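Local coordinates for protein Serpin48 (Tenebrio molitor, PDB 3OZQ) that specifically inhibits the protease SPE in insect innate immunity, probably acting as a serpin-type inhibitor of serine endopeptidases, at residues E58-R61 / Q62-F66; E79-S82 / K83-N86; Q110-A113 / V114-G118; S275-F279 / K280-K284; A296-S299 / G300-G303. All blocks are in the same frame, centred on the assembly; numbering follows the deposited sequence.

In the fold
All five contacts are local, each joining residues a few positions apart. Contacts 1, 2 and 3 lie at the C-terminal ends of helices 54-63, 70-83 and 107-115, while contact 4 starts helix 279-286 and contact 5 is a turn in a loop. Contact 4 lies nearest the middle of the chain and contact 5 farthest, about 27 Å out between centres. Contact 2 is a surface contact, the others partly buried. Contacts 2 and 3 touch through Leu81 and the Tyr117 backbone. Charged pairs flank the helix ends of contacts 1 to 3, whereas in contact 4 an aspartate takes two backbone amides and in contact 5 one amide and a serine hydroxyl.

Contact 1: E58-R61 / Q62-F66; sequences EEIR and QVLHF
The side chain of Arg61 runs past the carbonyl oxygen of Phe66, five residues further on. Its CB merely adjoins the peptide that follows, and the contacts begin at CG. This atom leaves anti to the backbone N (chi1 -153°) and comes within 3.7 Å of Phe66 O. CD and NE pass the same oxygen, with NE 3.6 Å from Phe66 O. A bend at chi3 (68°) then swings the guanidinium beside Glu58, whose OE2 lies over the centre of one face. Arg61 NH2 is 3.1 Å from Glu58 OE2, but no N-H points at that oxygen, so the salt bridge is one of charge alone.

All this happens where helix 54-63 ends in a Schellman motif, with His65 at positive phi (37°). Leu64 N still reaches Ile60 O at 3.0 Å. The bond that closes the motif runs from Phe66 N to Arg61 O, though the position of that nitrogen is less certain.

On the buried side Ile60 and Leu64 lie alongside each other, pointing the same way, and both rest on Leu45 of helix 38-50; their nearest atoms, Ile60 CG2 and Leu64 CD1, are 4.1 Å apart. Phe66 turns to helix 70-83, touching Ala73, Ala76 and Val77, and its ring meets that of Phe11. Glu59 OE1 accepts from the backbone amides of Lys289 and Lys290.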
loop_
_atom_site.group_PDB
_atom_site.type_symbol
_atom_site.label_atom_id
_atom_site.label_comp_id
_atom_site.label_asym_id
_atom_site.label_seq_id
_atom_site.Cartn_x
_atom_site.Cartn_y
_atom_site.Cartn_z
ATOM N N GLU A 58 7.585 -21.160 7.076
ATOM C CA GLU A 58 8.977 -20.759 6.919
ATOM C C GLU A 58 9.207 -20.016 5.607
ATOM O O GLU A 58 9.962 -19.050 5.560
ATOM C CB GLU A 58 9.897 -21.980 7.011
ATOM C CG GLU A 58 11.381 -21.651 6.886
ATOM C CD GLU A 58 11.862 -20.695 7.964
ATOM O OE1 GLU A 58 11.167 -20.550 8.996
ATOM O OE2 GLU A 58 12.937 -20.083 7.775
ATOM N N GLU A 59 8.567 -20.483 4.541
ATOM C CA GLU A 59 8.612 -19.799 3.255
ATOM C C GLU A 59 8.141 -18.363 3.414
ATOM O O GLU A 59 8.867 -17.426 3.093
ATOM C CB GLU A 59 7.720 -20.507 2.240
ATOM C CG GLU A 59 8.453 -21.329 1.207
ATOM C CD GLU A 59 7.501 -21.989 0.228
ATOM O OE1 GLU A 59 6.288 -21.680 0.277
ATOM O OE2 GLU A 59 7.959 -22.821 -0.584
ATOM N N ILE A 60 6.924 -18.187 3.919
ATOM C CA ILE A 60 6.376 -16.845 4.112
ATOM C C ILE A 60 7.377 -15.972 4.855
ATOM O O ILE A 60 7.546 -14.787 4.543
ATOM C CB ILE A 60 5.054 -16.894 4.882
ATOM C CG1 ILE A 60 3.980 -17.580 4.025
ATOM C CG2 ILE A 60 4.590 -15.511 5.273
ATOM C CD1 ILE A 60 2.732 -17.920 4.783
ATOM N N ARG A 61 8.052 -16.565 5.832
ATOM C CA ARG A 61 9.037 -15.836 6.623
ATOM C C ARG A 61 10.211 -15.407 5.747
ATOM O O ARG A 61 10.698 -14.284 5.850
ATOM C CB ARG A 61 9.536 -16.709 7.775
ATOM C CG ARG A 61 10.018 -15.935 8.992
ATOM C CD ARG A 61 11.108 -16.713 9.726
ATOM N NE ARG A 61 12.322 -16.782 8.916
ATOM C CZ ARG A 61 13.411 -17.474 9.233
ATOM N NH1 ARG A 61 13.459 -18.181 10.357
ATOM N NH2 ARG A 61 14.459 -17.460 8.413
ATOM N N GLN A 62 10.649 -16.325 4.891
ATOM C CA GLN A 62 11.759 -16.120 3.972
ATOM C C GLN A 62 11.464 -14.980 3.019
ATOM O O GLN A 62 12.329 -14.140 2.778
ATOM C CB GLN A 62 12.033 -17.409 3.177
ATOM C CG GLN A 62 13.044 -17.300 2.019
ATOM C CD GLN A 62 12.765 -18.300 0.883
ATOM O OE1 GLN A 62 11.807 -19.065 0.940
ATOM N NE2 GLN A 62 13.595 -18.280 -0.153
ATOM N N VAL A 63 10.251 -14.940 2.470
ATOM C CA VAL A 63 9.927 -13.899 1.489
ATOM C C VAL A 63 9.698 -12.534 2.134
ATOM O O VAL A 63 10.056 -11.504 1.573
ATOM C CB VAL A 63 8.754 -14.290 0.541
ATOM C CG1 VAL A 63 8.115 -15.573 0.986
ATOM C CG2 VAL A 63 7.734 -13.164 0.449
ATOM N N LEU A 64 9.117 -12.522 3.323
ATOM C CA LEU A 64 8.950 -11.263 4.016
ATOM C C LEU A 64 10.313 -10.811 4.517
ATOM O O LEU A 64 10.438 -9.734 5.104
ATOM C CB LEU A 64 7.946 -11.397 5.162
ATOM C CG LEU A 64 6.492 -11.617 4.718
ATOM C CD1 LEU A 64 5.565 -11.616 5.921
ATOM C CD2 LEU A 64 6.052 -10.565 3.715
ATOM N N HIS A 65 11.331 -11.630 4.235
ATOM C CA HIS A 65 12.678 -11.453 4.778
ATOM C C HIS A 65 12.516 -10.950 6.213
ATOM O O HIS A 65 13.256 -10.091 6.691
ATOM C CB HIS A 65 13.565 -10.541 3.891
ATOM C CG HIS A 65 14.282 -11.269 2.777
ATOM N ND1 HIS A 65 15.419 -12.018 2.990
ATOM C CD2 HIS A 65 14.043 -11.336 1.441
ATOM C CE1 HIS A 65 15.837 -12.527 1.842
ATOM N NE2 HIS A 65 15.018 -12.137 0.886
ATOM N N PHE A 66 11.509 -11.514 6.874
ATOM C CA PHE A 66 11.165 -11.221 8.264
ATOM C C PHE A 66 11.948 -12.092 9.253
ATOM O O PHE A 66 12.461 -13.149 8.888
ATOM C CB PHE A 66 9.671 -11.444 8.482
ATOM C CG PHE A 66 9.108 -10.641 9.608
ATOM C CD1 PHE A 66 9.917 -9.765 10.320
ATOM C CD2 PHE A 66 7.774 -10.754 9.956
ATOM C CE1 PHE A 66 9.409 -9.017 11.364
ATOM C CE2 PHE A 66 7.254 -10.011 10.997
ATOM C CZ PHE A 66 8.071 -9.137 11.703
#

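Contact 2: E79-S82 / K83-N86; sequences EVLS and KLTN
The last turn of helix 70-83, from which Leu84 is the first residue to depart, carries Glu79 and Lys83 side by side on its outer face. The two chains point the same way. Lys83 CE packs 3.5 Å from Glu79 CG, and Lys83 NZ reaches 3.8 Å from Glu79 OE1, a long salt bridge. That carboxylate oxygen has a stronger partner in Gln9 NE2.

Beneath the pair, Glu79 O accepts from Ser82 OG at 2.7 Å, a bond made possible by OG standing between the backbone N and the carbonyl carbon (chi1 70°). Lys83 N adds only a weak bond to Glu79 O. It lies closer to Val80 O, at 3.0 Å, and approaches that oxygen from above the carbonyl plane, 58° out of it. Leu84 N divides itself between weak bonds to Val80 O and Leu81 O, so the helix frays here over bifurcated bonds. Replacing Lys83 with a serine would probably leave Glu79 CG without a chain packed beside it and the carboxylate with one positive neighbour fewer.

The inner face is apolar, with Leu84 CD1 4.4 Å from Leu81 CD2. Val80, Leu81 and Leu84 all lean on Phe39 of helix 38-50, and Leu81 CD1 also packs on the backbone of Tyr117, in the segment 114-118. Beyond Leu84 the chain heads for strand 90-100.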
loop_
_atom_site.group_PDB
_atom_site.type_symbol
_atom_site.label_atom_id
_atom_site.label_comp_id
_atom_site.label_asym_id
_atom_site.label_seq_id
_atom_site.Cartn_x
_atom_site.Cartn_y
_atom_site.Cartn_z
ATOM N N GLU A 79 4.253 -3.184 16.986
ATOM C CA GLU A 79 4.726 -1.807 17.181
ATOM C C GLU A 79 4.409 -0.889 15.994
ATOM O O GLU A 79 3.825 0.182 16.169
ATOM C CB GLU A 79 6.220 -1.750 17.543
ATOM C CG GLU A 79 6.696 -0.330 17.928
ATOM C CD GLU A 79 8.101 -0.294 18.543
ATOM O OE1 GLU A 79 9.091 -0.334 17.778
ATOM O OE2 GLU A 79 8.220 -0.215 19.792
ATOM N N VAL A 80 4.782 -1.299 14.788
ATOM C CA VAL A 80 4.500 -0.469 13.617
ATOM C C VAL A 80 3.009 -0.153 13.502
ATOM O O VAL A 80 2.621 1.008 13.366
ATOM C CB VAL A 80 5.013 -1.100 12.304
ATOM C CG1 VAL A 80 6.528 -1.154 12.300
ATOM C CG2 VAL A 80 4.429 -2.486 12.115
ATOM N N LEU A 81 2.165 -1.175 13.574
ATOM C CA LEU A 81 0.729 -0.957 13.436
ATOM C C LEU A 81 0.152 0.026 14.460
ATOM O O LEU A 81 -0.734 0.816 14.140
ATOM C CB LEU A 81 -0.033 -2.276 13.497
ATOM C CG LEU A 81 -0.054 -3.096 12.208
ATOM C CD1 LEU A 81 -0.875 -4.358 12.430
ATOM C CD2 LEU A 81 -0.609 -2.272 11.053
ATOM N N SER A 82 0.640 -0.039 15.692
ATOM C CA SER A 82 0.147 0.848 16.739
ATOM C C SER A 82 0.479 2.322 16.462
ATOM O O SER A 82 -0.234 3.223 16.899
ATOM C CB SER A 82 0.719 0.431 18.095
ATOM O OG SER A 82 2.106 0.719 18.160
ATOM N N LYS A 83 1.567 2.569 15.744
ATOM C CA LYS A 83 2.001 3.943 15.495
ATOM C C LYS A 83 1.319 4.600 14.291
ATOM O O LYS A 83 1.221 5.825 14.219
ATOM C CB LYS A 83 3.521 4.004 15.350
ATOM C CG LYS A 83 4.253 3.652 16.633
ATOM C CD LYS A 83 5.752 3.571 16.427
ATOM C CE LYS A 83 6.447 3.187 17.726
ATOM N NZ LYS A 83 7.930 3.291 17.632
ATOM N N LEU A 84 0.846 3.793 13.349
ATOM C CA LEU A 84 0.169 4.332 12.171
ATOM C C LEU A 84 -1.182 4.964 12.540
ATOM O O LEU A 84 -2.026 5.224 11.672
ATOM C CB LEU A 84 0.001 3.250 11.102
ATOM C CG LEU A 84 1.273 2.439 10.832
ATOM C CD1 LEU A 84 1.089 1.543 9.626
ATOM C CD2 LEU A 84 2.468 3.330 10.640
ATOM N N THR A 85 -1.382 5.178 13.840
ATOM C CA THR A 85 -2.483 6.000 14.336
ATOM C C THR A 85 -1.900 7.221 15.039
ATOM O O THR A 85 -1.144 7.099 16.004
ATOM C CB THR A 85 -3.429 5.232 15.288
ATOM O OG1 THR A 85 -4.485 6.105 15.716
ATOM C CG2 THR A 85 -2.676 4.703 16.513
ATOM N N ASN A 86 -2.247 8.395 14.529
ATOM C CA ASN A 86 -1.666 9.652 14.966
ATOM C C ASN A 86 -2.820 10.597 15.243
ATOM O O ASN A 86 -3.977 10.275 14.956
ATOM C CB ASN A 86 -0.766 10.217 13.853
ATOM C CG ASN A 86 0.200 11.303 14.342
ATOM O OD1 ASN A 86 -0.050 12.505 14.184
ATOM N ND2 ASN A 86 1.328 10.878 14.902
#

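Contact 3: Q110-A113 / V114-G118; sequences QKIA and VEVYG
Ile112 packs on two residues of the following turn. Its CG1 lies 3.9 Å from Val116 CG2 and equally far from Tyr117 CE2, the three side chains pointing the same way. Tyr117, with CG anti to its carbonyl carbon (chi1 -66°), brings the ring edge to Ile112 O, which lies in the ring plane 3.6 Å from Tyr117 CD2. Val116 CG1 covers one face of the ring, off toward its rim. Farther out, Tyr117 touches Ala46 and Leu47 of helix 38-50 and Val77 of helix 70-83.

The solvent side is close in atoms but loose in charge pairing. Lys111 and Glu115 cross at a slant: Lys111 CE sits 3.0 Å from Glu115 OE2, while Lys111 NZ stays 4.2 Å from that oxygen, beyond a salt bridge. Below them Glu115 N makes a straight bond to Lys111 O (2.8 Å, 170°).

Helix 107-115 links strand 90-100 to the neighbouring parallel strand 120-124. Tyr117 N makes only weak bonds, to Ile112 O and Ala113 O, and Gly118 turns to positive phi. The chemistry suggests that, among the side chains, the apolar ones hold this helix end, with the charged pair probably adding a diffuse attraction.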
loop_
_atom_site.group_PDB
_atom_site.type_symbol
_atom_site.label_atom_id
_atom_site.label_comp_id
_atom_site.label_asym_id
_atom_site.label_seq_id
_atom_site.Cartn_x
_atom_site.Cartn_y
_atom_site.Cartn_z
ATOM N N GLN A 110 -8.176 -16.030 16.176
ATOM C CA GLN A 110 -9.027 -14.846 16.083
ATOM C C GLN A 110 -8.550 -13.782 17.052
ATOM O O GLN A 110 -8.806 -12.597 16.873
ATOM C CB GLN A 110 -10.472 -15.190 16.419
ATOM C CG GLN A 110 -11.101 -16.226 15.525
ATOM C CD GLN A 110 -12.543 -16.458 15.888
ATOM O OE1 GLN A 110 -13.452 -16.096 15.140
ATOM N NE2 GLN A 110 -12.765 -17.043 17.057
ATOM N N LYS A 111 -7.875 -14.228 18.099
ATOM C CA LYS A 111 -7.448 -13.349 19.165
ATOM C C LYS A 111 -6.157 -12.649 18.760
ATOM O O LYS A 111 -5.986 -11.450 18.994
ATOM C CB LYS A 111 -7.255 -14.173 20.447
ATOM C CG LYS A 111 -6.507 -13.464 21.564
ATOM C CD LYS A 111 -6.506 -14.301 22.834
ATOM C CE LYS A 111 -5.814 -13.578 23.989
ATOM N NZ LYS A 111 -6.003 -14.300 25.284
ATOM N N ILE A 112 -5.255 -13.398 18.140
ATOM C CA ILE A 112 -3.979 -12.842 17.734
ATOM C C ILE A 112 -4.164 -11.886 16.556
ATOM O O ILE A 112 -3.447 -10.890 16.431
ATOM C CB ILE A 112 -2.955 -13.950 17.411
ATOM C CG1 ILE A 112 -1.538 -13.373 17.360
ATOM C CG2 ILE A 112 -3.307 -14.651 16.121
ATOM C CD1 ILE A 112 -0.462 -14.431 17.235
ATOM N N ALA A 113 -5.149 -12.180 15.711
ATOM C CA ALA A 113 -5.517 -11.294 14.613
ATOM C C ALA A 113 -5.816 -9.891 15.136
ATOM O O ALA A 113 -5.281 -8.891 14.639
ATOM C CB ALA A 113 -6.731 -11.849 13.878
ATOM N N VAL A 114 -6.681 -9.834 16.142
ATOM C CA VAL A 114 -7.071 -8.578 16.769
ATOM C C VAL A 114 -5.936 -7.955 17.575
ATOM O O VAL A 114 -5.547 -6.813 17.344
ATOM C CB VAL A 114 -8.268 -8.787 17.718
ATOM C CG1 VAL A 114 -8.581 -7.498 18.471
ATOM C CG2 VAL A 114 -9.478 -9.275 16.942
ATOM N N GLU A 115 -5.408 -8.714 18.527
ATOM C CA GLU A 115 -4.428 -8.180 19.466
ATOM C C GLU A 115 -3.113 -7.734 18.817
ATOM O O GLU A 115 -2.548 -6.709 19.202
ATOM C CB GLU A 115 -4.187 -9.173 20.616
ATOM C CG GLU A 115 -5.373 -9.243 21.586
ATOM C CD GLU A 115 -5.364 -10.463 22.501
ATOM O OE1 GLU A 115 -4.295 -11.092 22.670
ATOM O OE2 GLU A 115 -6.441 -10.791 23.050
ATOM N N VAL A 116 -2.638 -8.482 17.828
ATOM C CA VAL A 116 -1.319 -8.217 17.263
ATOM C C VAL A 116 -1.330 -7.600 15.863
ATOM O O VAL A 116 -0.595 -6.647 15.603
ATOM C CB VAL A 116 -0.459 -9.492 17.209
ATOM C CG1 VAL A 116 0.827 -9.231 16.443
ATOM C CG2 VAL A 116 -0.163 -9.997 18.624
ATOM N N TYR A 117 -2.152 -8.144 14.966
ATOM C CA TYR A 117 -2.000 -7.854 13.535
ATOM C C TYR A 117 -3.048 -6.921 12.946
ATOM O O TYR A 117 -3.128 -6.773 11.725
ATOM C CB TYR A 117 -1.994 -9.147 12.721
ATOM C CG TYR A 117 -0.818 -10.053 12.962
ATOM C CD1 TYR A 117 0.279 -10.042 12.116
ATOM C CD2 TYR A 117 -0.819 -10.950 14.023
ATOM C CE1 TYR A 117 1.350 -10.894 12.330
ATOM C CE2 TYR A 117 0.242 -11.789 14.246
ATOM C CZ TYR A 117 1.323 -11.764 13.397
ATOM O OH TYR A 117 2.382 -12.621 13.632
ATOM N N GLY A 118 -3.850 -6.296 13.797
ATOM C CA GLY A 118 -4.855 -5.358 13.337
ATOM C C GLY A 118 -5.753 -5.919 12.249
ATOM O O GLY A 118 -6.069 -5.241 11.267
#

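Contact 4: S275-F279 / K280-K284; sequences STVDF and KKVLK
Asp278 OD1 takes two backbone amides at once. Lys281 N gives the straighter bond (3.2 Å, 170°), coming from well above the carboxylate plane; Lys280 N is nearer at 2.9 Å, but its poor angle makes that bond weak. The side chain reaches them because CG stands anti to the backbone N (chi1 180°), beside the carbonyl carbon. A negative group gripping amides of a helix's first turn would probably be favoured by the helix dipole. The Asp278 side chain also crosses that of Lys281 at about a right angle, without a salt bridge between their charges.

Helical bonding follows at once. Val282 N makes a weak bond to Asp278 O, and Leu283 N a firm one to Phe279 O at 2.8 Å. The Phe279 ring lies alongside Val282, its CD1 4.1 Å from Val282 CB, and has Leu283 CG at its edge. Val277 CG1 reaches Val282 CG2 at 4.3 Å. Helix 10-29 packs on this apolar side through Phe18, Val22, Glu25 and Val26, while Phe279 also meets Ile313 and Gln315 of strand 310-321.

The arrangement is an aspartate N-cap, set where strand 260-278 of the serpin fold passes directly into helix 279-286, the two short axes 48° apart.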
loop_
_atom_site.group_PDB
_atom_site.type_symbol
_atom_site.label_atom_id
_atom_site.label_comp_id
_atom_site.label_asym_id
_atom_site.label_seq_id
_atom_site.Cartn_x
_atom_site.Cartn_y
_atom_site.Cartn_z
ATOM N N SER A 275 -7.155 0.970 -6.833
ATOM C CA SER A 275 -6.571 -0.274 -7.313
ATOM C C SER A 275 -7.075 -1.491 -6.554
ATOM O O SER A 275 -7.394 -1.410 -5.371
ATOM C CB SER A 275 -5.043 -0.217 -7.251
ATOM O OG SER A 275 -4.542 0.791 -8.122
ATOM N N THR A 276 -7.150 -2.615 -7.260
ATOM C CA THR A 276 -7.433 -3.899 -6.651
ATOM C C THR A 276 -6.292 -4.813 -7.075
ATOM O O THR A 276 -6.023 -4.964 -8.261
ATOM C CB THR A 276 -8.801 -4.460 -7.102
ATOM O OG1 THR A 276 -9.840 -3.551 -6.716
ATOM C CG2 THR A 276 -9.058 -5.824 -6.474
ATOM N N VAL A 277 -5.590 -5.381 -6.105
ATOM C CA VAL A 277 -4.399 -6.161 -6.395
ATOM C C VAL A 277 -4.532 -7.621 -5.929
ATOM O O VAL A 277 -4.874 -7.899 -4.783
ATOM C CB VAL A 277 -3.136 -5.512 -5.766
ATOM C CG1 VAL A 277 -1.900 -6.370 -6.009
ATOM C CG2 VAL A 277 -2.942 -4.099 -6.300
ATOM N N ASP A 278 -4.274 -8.533 -6.858
ATOM C CA ASP A 278 -4.195 -9.940 -6.587
ATOM C C ASP A 278 -2.815 -10.193 -6.018
ATOM O O ASP A 278 -1.847 -10.271 -6.762
ATOM C CB ASP A 278 -4.344 -10.725 -7.879
ATOM C CG ASP A 278 -4.267 -12.225 -7.657
ATOM O OD1 ASP A 278 -3.865 -12.656 -6.544
ATOM O OD2 ASP A 278 -4.629 -12.974 -8.592
ATOM N N PHE A 279 -2.743 -10.315 -4.701
ATOM C CA PHE A 279 -1.465 -10.549 -4.028
ATOM C C PHE A 279 -1.005 -12.012 -4.058
ATOM O O PHE A 279 0.157 -12.299 -3.780
ATOM C CB PHE A 279 -1.476 -9.998 -2.598
ATOM C CG PHE A 279 -0.818 -8.640 -2.476
ATOM C CD1 PHE A 279 0.553 -8.541 -2.273
ATOM C CD2 PHE A 279 -1.564 -7.480 -2.569
ATOM C CE1 PHE A 279 1.182 -7.283 -2.183
ATOM C CE2 PHE A 279 -0.949 -6.218 -2.479
ATOM C CZ PHE A 279 0.425 -6.128 -2.272
ATOM N N LYS A 280 -1.898 -12.935 -4.395
ATOM C CA LYS A 280 -1.473 -14.325 -4.587
ATOM C C LYS A 280 -0.517 -14.414 -5.771
ATOM O O LYS A 280 0.535 -15.036 -5.705
ATOM C CB LYS A 280 -2.671 -15.256 -4.827
ATOM C CG LYS A 280 -2.229 -16.648 -5.232
ATOM C CD LYS A 280 -3.393 -17.631 -5.373
ATOM C CE LYS A 280 -2.878 -19.060 -5.556
ATOM N NZ LYS A 280 -3.861 -19.974 -6.237
ATOM N N LYS A 281 -0.928 -13.808 -6.872
ATOM C CA LYS A 281 -0.091 -13.673 -8.056
ATOM C C LYS A 281 1.247 -13.028 -7.708
ATOM O O LYS A 281 2.304 -13.526 -8.101
ATOM C CB LYS A 281 -0.815 -12.823 -9.098
ATOM C CG LYS A 281 0.001 -12.540 -10.347
ATOM C CD LYS A 281 -0.806 -11.788 -11.390
ATOM C CE LYS A 281 -2.048 -12.546 -11.774
ATOM N NZ LYS A 281 -2.892 -11.753 -12.719
ATOM N N VAL A 282 1.203 -11.925 -6.968
ATOM C CA VAL A 282 2.439 -11.254 -6.575
ATOM C C VAL A 282 3.314 -12.189 -5.735
ATOM O O VAL A 282 4.474 -12.424 -6.072
ATOM C CB VAL A 282 2.175 -9.941 -5.799
ATOM C CG1 VAL A 282 3.475 -9.391 -5.197
ATOM C CG2 VAL A 282 1.513 -8.902 -6.700
ATOM N N LEU A 283 2.747 -12.736 -4.660
ATOM C CA LEU A 283 3.534 -13.489 -3.691
ATOM C C LEU A 283 4.121 -14.769 -4.282
ATOM O O LEU A 283 5.203 -15.204 -3.884
ATOM C CB LEU A 283 2.723 -13.774 -2.422
ATOM C CG LEU A 283 2.419 -12.473 -1.673
ATOM C CD1 LEU A 283 1.455 -12.686 -0.508
ATOM C CD2 LEU A 283 3.730 -11.843 -1.198
ATOM N N LYS A 284 3.417 -15.352 -5.244
ATOM C CA LYS A 284 3.920 -16.536 -5.931
ATOM C C LYS A 284 5.238 -16.251 -6.636
ATOM O O LYS A 284 6.157 -17.059 -6.573
ATOM C CB LYS A 284 2.889 -17.107 -6.917
ATOM C CG LYS A 284 1.837 -18.009 -6.255
ATOM C CD LYS A 284 0.897 -18.656 -7.277
ATOM C CE LYS A 284 1.434 -19.996 -7.760
ATOM N NZ LYS A 284 1.050 -21.133 -6.864
#

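Contact 5: A296-S299 / G300-G303; sequences ADLS and GIAG
Leu298 O receives two amides from the residues that follow, although no regular helix runs through this stretch. Ile301 N binds it at 2.8 Å, arriving from above the carbonyl plane, 44° out of it, and Ala302 N adds a weak bond of 3.4 Å. The result is a single isolated turn.

Immediately ahead of it stands an Asx turn. Asp297 OD1 accepts from Ser299 N at 3.1 Å, nearly in line with its own C-O bond, and from Ser299 OG at 2.6 Å on the syn side, 21° out of the carboxylate plane. Both donors belong to one residue, and the hydroxyl can take part because OG is tucked between its backbone N and carbonyl carbon (chi1 52°). Two bonds of this kind should fix the rotation of the carboxylate as well as the start of the turn. An alanine at Ser299 would keep the bond from the backbone N-H but lose the hydroxyl bond, and the Asp297 carboxylate would probably be freer to turn.

Across the turn, Ser299 CB lies 3.7 Å from Gly303 O, the chain having doubled back. Gly303 itself has positive phi, a conformation that favours glycine. On the inner side Leu298 and Ile301 run alongside one another, pointing the same way, their CD1 atoms 3.8 Å apart.

The turn belongs to the loop between helix 279-286 and strand 310-321. Arg106, just before helix 107-115, joins it through NE to Ser299 O and through its backbone to Ile301, while Leu298 touches Cys52 and Ser299 touches Arg53, both between helices 38-50 and 54-63.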
loop_
_atom_site.group_PDB
_atom_site.type_symbol
_atom_site.label_atom_id
_atom_site.label_comp_id
_atom_site.label_asym_id
_atom_site.label_seq_id
_atom_site.Cartn_x
_atom_site.Cartn_y
_atom_site.Cartn_z
ATOM N N ALA A 296 0.260 -27.412 1.727
ATOM C CA ALA A 296 -0.031 -26.300 2.625
ATOM C C ALA A 296 -0.365 -26.747 4.031
ATOM O O ALA A 296 -1.073 -27.738 4.231
ATOM C CB ALA A 296 -1.154 -25.438 2.063
ATOM N N ASP A 297 0.138 -26.005 5.010
ATOM C CA ASP A 297 -0.156 -26.313 6.393
ATOM C C ASP A 297 -0.634 -25.110 7.186
ATOM O O ASP A 297 0.160 -24.430 7.842
ATOM C CB ASP A 297 1.045 -26.967 7.093
ATOM C CG ASP A 297 0.665 -27.595 8.426
ATOM O OD1 ASP A 297 -0.456 -27.316 8.917
ATOM O OD2 ASP A 297 1.489 -28.364 8.984
ATOM N N LEU A 298 -1.944 -24.878 7.135
ATOM C CA LEU A 298 -2.594 -23.818 7.886
ATOM C C LEU A 298 -3.295 -24.321 9.141
ATOM O O LEU A 298 -4.286 -23.724 9.575
ATOM C CB LEU A 298 -3.638 -23.109 7.019
ATOM C CG LEU A 298 -3.341 -22.679 5.582
ATOM C CD1 LEU A 298 -4.144 -21.437 5.300
ATOM C CD2 LEU A 298 -1.882 -22.443 5.319
ATOM N N SER A 299 -2.781 -25.405 9.723
ATOM C CA SER A 299 -3.406 -26.047 10.890
ATOM C C SER A 299 -3.480 -25.152 12.127
ATOM O O SER A 299 -4.197 -25.458 13.079
ATOM C CB SER A 299 -2.698 -27.367 11.238
ATOM O OG SER A 299 -1.292 -27.205 11.377
ATOM N N GLY A 300 -2.712 -24.066 12.123
ATOM C CA GLY A 300 -2.794 -23.072 13.178
ATOM C C GLY A 300 -4.041 -22.220 13.053
ATOM O O GLY A 300 -4.444 -21.555 13.998
ATOM N N ILE A 301 -4.668 -22.238 11.886
ATOM C CA ILE A 301 -5.885 -21.466 11.701
ATOM C C ILE A 301 -7.098 -22.343 12.028
ATOM O O ILE A 301 -7.949 -21.975 12.842
ATOM C CB ILE A 301 -5.971 -20.890 10.273
ATOM C CG1 ILE A 301 -4.826 -19.893 10.048
ATOM C CG2 ILE A 301 -7.323 -20.228 10.035
ATOM C CD1 ILE A 301 -4.577 -19.554 8.599
ATOM N N ALA A 302 -7.158 -23.511 11.398
ATOM C CA ALA A 302 -8.237 -24.466 11.649
ATOM C C ALA A 302 -7.969 -25.751 10.903
ATOM O O ALA A 302 -7.220 -25.766 9.928
ATOM C CB ALA A 302 -9.588 -23.876 11.230
ATOM N N GLY A 303 -8.573 -26.838 11.377
ATOM C CA GLY A 303 -8.418 -28.131 10.746
ATOM C C GLY A 303 -7.029 -28.716 10.888
ATOM O O GLY A 303 -6.221 -28.258 11.694
#